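Local coordinates for protein VESB protease (Vibrio cholerae, PDB 4LK4) that probably cleaves peptide bonds as a secreted, trypsin-like serine endopeptidase of the S1 family, at residues P123-R126 and T127-A131; G175-D179 and P180-N184. The protein carries 1 engineered substitution. One frame throughout, in Å; residues are numbered along the deposited sequence.

Contact 1 (P123-R126 and T127-A131)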
loop_
_atom_site.group_PDB
_atom_site.type_symbol
_atom_site.label_atom_id
_atom_site.label_comp_id
_atom_site.label_asym_id
_atom_site.label_seq_id
_atom_site.Cartn_x
_atom_site.Cartn_y
_atom_site.Cartn_z
ATOM N N PRO A 123 13.748 -3.574 9.534
ATOM C CA PRO A 123 13.799 -2.110 9.688
ATOM C C PRO A 123 15.212 -1.520 9.521
ATOM O O PRO A 123 15.356 -0.419 9.013
ATOM C CB PRO A 123 13.308 -1.880 11.123
ATOM C CG PRO A 123 12.676 -3.164 11.563
ATOM C CD PRO A 123 13.161 -4.273 10.694
ATOM N N ALA A 124 16.241 -2.251 9.936
ATOM C CA ALA A 124 17.607 -1.756 9.843
ATOM C C ALA A 124 18.321 -2.065 8.514
ATOM O O ALA A 124 19.449 -1.602 8.302
ATOM C CB ALA A 124 18.421 -2.316 11.001
ATOM N N THR A 125 17.706 -2.844 7.625
ATOM C CA THR A 125 18.436 -3.354 6.469
ATOM C C THR A 125 18.850 -2.269 5.454
ATOM O O THR A 125 19.981 -2.252 5.006
ATOM C CB THR A 125 17.640 -4.443 5.738
ATOM O OG1 THR A 125 17.283 -5.485 6.653
ATOM C CG2 THR A 125 18.459 -5.024 4.562
ATOM N N ARG A 126 17.943 -1.366 5.098
ATOM C CA ARG A 126 18.219 -0.386 4.044
ATOM C C ARG A 126 19.403 0.497 4.354
ATOM O O ARG A 126 20.256 0.732 3.499
ATOM C CB ARG A 126 17.010 0.496 3.800
ATOM C CG ARG A 126 17.336 1.956 3.526
ATOM C CD ARG A 126 17.348 2.195 2.065
ATOM N NE ARG A 126 17.938 3.466 1.645
ATOM C CZ ARG A 126 19.196 3.608 1.253
ATOM N NH1 ARG A 126 20.044 2.600 1.344
ATOM N NH2 ARG A 126 19.611 4.765 0.794
ATOM N N THR A 127 19.455 1.029 5.560
ATOM C CA THR A 127 20.582 1.896 5.893
ATOM C C THR A 127 21.882 1.108 6.074
ATOM O O THR A 127 22.924 1.735 6.115
ATOM C CB THR A 127 20.330 2.824 7.098
ATOM O OG1 THR A 127 20.183 2.056 8.289
ATOM C CG2 THR A 127 19.084 3.658 6.885
ATOM N N SER A 128 21.821 -0.232 6.112
ATOM C CA SER A 128 23.032 -1.105 6.192
ATOM C C SER A 128 23.733 -1.380 4.878
ATOM O O SER A 128 24.841 -1.900 4.856
ATOM C CB SER A 128 22.674 -2.479 6.752
ATOM O OG SER A 128 21.936 -2.349 7.953
ATOM N N LEU A 129 23.053 -1.066 3.784
ATOM C CA LEU A 129 23.469 -1.473 2.463
ATOM C C LEU A 129 24.373 -0.426 1.845
ATOM O O LEU A 129 23.997 0.734 1.770
ATOM C CB LEU A 129 22.229 -1.664 1.584
ATOM C CG LEU A 129 21.288 -2.809 1.966
ATOM C CD1 LEU A 129 20.205 -2.950 0.904
ATOM C CD2 LEU A 129 22.013 -4.126 2.155
ATOM N N PRO A 130 25.561 -0.832 1.384
ATOM C CA PRO A 130 26.371 0.142 0.660
ATOM C C PRO A 130 25.810 0.375 -0.735
ATOM O O PRO A 130 25.075 -0.464 -1.261
ATOM C CB PRO A 130 27.722 -0.545 0.557
ATOM C CG PRO A 130 27.371 -1.988 0.490
ATOM C CD PRO A 130 26.247 -2.136 1.475
ATOM N N ALA A 131 26.176 1.514 -1.313
ATOM C CA ALA A 131 25.853 1.838 -2.690
ATOM C C ALA A 131 26.419 0.726 -3.555
ATOM O O ALA A 131 27.434 0.142 -3.232
ATOM C CB ALA A 131 26.457 3.191 -3.086
HETATM O O HOH W 1 17.103 1.014 7.621
#
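L129 folds back over the turn that precedes it, its CG resting 3.4 Å from the carbonyl O of T125. The chi1 of -66° sets that branch point beside the residue's own N, and CD2 comes within 4.4 Å of T125 CG2; the side chain also packs on L162 and L212. R126 leaves the turn toward the protein interior: the chain bends at chi2 and the guanidinium runs inward, with L129 O at its edge, near its plane, while NH2 is hydrogen-bonded to Q165 OE1. T127 CG2 comes to 4.2 Å from R126 CG and also packs on P180; T127 OG1 lies 3.7 Å from A124 O. A water ties this end together, donating to P123 O and accepting from T127 N at 3.1 Å. S128 reaches back one full turn, OG donating to A124 O over 2.6 Å with the donor tilted 35° from the carbonyl plane. S128 N donates to T125 O at 2.9 Å, while the bond from L129 N to R126 O is weak. These i to i+3 backbone bonds make a single short helical turn, set in the linker that leads from the first to the second beta-barrel of the chymotrypsin fold.

Contact 2 (G175-D179 and P180-N184); sequences GISSD and PNSTN
D179 and N181 lie side by side and point the same way, yet their flat ends are not stacked: the carboxylate and amide planes stand 64° apart. With chi1 at -175°, D179 holds CG opposite its own N and swings OD1 forward over the peptide that follows. There OD1 receives N181 N at 2.7 Å, the N-H coming from above the carboxylate plane, while N181 CB sits 3.2 Å from the same oxygen. P180, caught between them, brings no N-H of its own, and OD1 reaches past it to the next residue.

S182 turns inward from the returning limb of the loop, just before strand 184-189. Its OG donates to D179 O over 2.5 Å, almost in line with the C=O bond, and its CB packs against S177 CB at 3.8 Å. S177 OG reaches forward and accepts D179 N at 3.0 Å. Deeper in, I176 and N184 meet at about a right angle, CG1 of I176 lying 3.5 Å from N184 OD1. One water bridges the two limbs: it accepts from S177 N and donates to both S182 OG and N184 OD1. The S182 hydroxyl is thus gripped twice, as donor to D179 O and as acceptor from the water. Q165 NE2 binds S177 O and N184 O, tying both limbs to helix 165-172.

The loop is thus a chain of small turns: an ST turn at S177, an Asx turn in which D179 OD1 takes the N-H two residues on, and an inverse gamma turn centred on N181, closed by a weak bond from S182 N to P180 O. Together they reverse the chain between helix 165-172 and strand 184-189 of the second barrel, two elements also joined by the C168-C186 disulfide.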
loop_
_atom_site.group_PDB
_atom_site.type_symbol
_atom_site.label_atom_id
_atom_site.label_comp_id
_atom_site.label_asym_id
_atom_site.label_seq_id
_atom_site.Cartn_x
_atom_site.Cartn_y
_atom_site.Cartn_z
ATOM N N GLY A 175 11.337 15.993 -3.642
ATOM C CA GLY A 175 11.196 15.846 -2.192
ATOM C C GLY A 175 11.887 14.636 -1.590
ATOM O O GLY A 175 11.573 14.247 -0.463
ATOM N N ILE A 176 12.833 14.057 -2.336
ATOM C CA ILE A 176 13.633 12.942 -1.876
ATOM C C ILE A 176 14.623 13.481 -0.871
ATOM O O ILE A 176 15.192 14.557 -1.062
ATOM C CB ILE A 176 14.385 12.277 -3.049
ATOM C CG1 ILE A 176 13.394 11.522 -3.939
ATOM C CG2 ILE A 176 15.458 11.320 -2.544
ATOM C CD1 ILE A 176 13.915 11.255 -5.329
ATOM N N SER A 177 14.839 12.730 0.194
ATOM C CA SER A 177 15.739 13.175 1.232
ATOM C C SER A 177 17.124 12.641 0.940
ATOM O O SER A 177 17.287 11.626 0.276
ATOM C CB SER A 177 15.251 12.721 2.612
ATOM O OG SER A 177 16.194 13.043 3.620
ATOM N N SER A 178 18.130 13.353 1.416
ATOM C CA SER A 178 19.491 12.876 1.323
ATOM C C SER A 178 19.751 11.852 2.436
ATOM O O SER A 178 20.721 11.109 2.368
ATOM C CB SER A 178 20.461 14.042 1.440
ATOM O OG SER A 178 20.447 14.546 2.754
ATOM N N ASP A 179 18.885 11.836 3.456
ATOM C CA ASP A 179 18.953 10.887 4.558
ATOM C C ASP A 179 18.387 9.566 4.046
ATOM O O ASP A 179 17.251 9.526 3.591
ATOM C CB ASP A 179 18.131 11.415 5.735
ATOM C CG ASP A 179 18.233 10.549 6.983
ATOM O OD1 ASP A 179 18.598 9.378 6.843
ATOM O OD2 ASP A 179 17.947 11.043 8.112
ATOM N N PRO A 180 19.186 8.481 4.100
ATOM C CA PRO A 180 18.747 7.154 3.678
ATOM C C PRO A 180 17.582 6.634 4.525
ATOM O O PRO A 180 16.827 5.752 4.089
ATOM C CB PRO A 180 19.984 6.274 3.915
ATOM C CG PRO A 180 21.137 7.209 4.041
ATOM C CD PRO A 180 20.573 8.457 4.608
ATOM N N ASN A 181 17.477 7.147 5.742
ATOM C CA ASN A 181 16.411 6.778 6.617
ATOM C C ASN A 181 15.198 7.623 6.233
ATOM O O ASN A 181 14.763 8.475 6.990
ATOM C CB ASN A 181 16.822 7.005 8.072
ATOM C CG ASN A 181 15.709 6.705 9.036
ATOM O OD1 ASN A 181 14.907 5.811 8.805
ATOM N ND2 ASN A 181 15.631 7.473 10.112
ATOM N N SER A 182 14.668 7.364 5.041
ATOM C CA SER A 182 13.541 8.115 4.492
ATOM C C SER A 182 12.674 7.231 3.592
ATOM O O SER A 182 13.005 6.069 3.292
ATOM C CB SER A 182 14.035 9.323 3.687
ATOM O OG SER A 182 14.957 8.916 2.674
ATOM N N THR A 183 11.578 7.844 3.156
ATOM C CA THR A 183 10.518 7.234 2.417
ATOM C C THR A 183 10.919 6.520 1.122
ATOM O O THR A 183 10.200 5.620 0.689
ATOM C CB THR A 183 9.447 8.298 2.049
ATOM O OG1 THR A 183 8.350 7.661 1.377
ATOM C CG2 THR A 183 10.004 9.366 1.116
ATOM N N ASN A 184 11.975 6.962 0.456
ATOM C CA ASN A 184 12.333 6.317 -0.781
ATOM C C ASN A 184 13.803 6.397 -1.108
ATOM O O ASN A 184 14.549 7.172 -0.493
ATOM C CB ASN A 184 11.464 6.821 -1.942
ATOM C CG ASN A 184 11.540 8.328 -2.147
ATOM O OD1 ASN A 184 12.449 8.999 -1.680
ATOM N ND2 ASN A 184 10.582 8.854 -2.884
HETATM O O HOH W 2 13.794 10.013 0.553
#

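How the contacts relate
Contact 1 is a surface turn in the segment linking the barrels, seated on strands of the second, whereas contact 2 is partly buried and delivers the chain into a strand of that barrel. Their chemistry differs in emphasis: contact 1 is mostly backbone bonding helped by one serine hydroxyl and a water, while contact 2 depends mainly on side-chain to backbone bonds and a bridging water. The two meet directly, R126 NH2 lying 3.5 Å from P180 CB and T127 CG2 4.1 Å from the same atom, plain packing in both cases. Q165 links them further, its OE1 bound to R126 and its NE2 to the backbone of 175-184. The centres of contact 1 and contact 2 are about 13 Å apart.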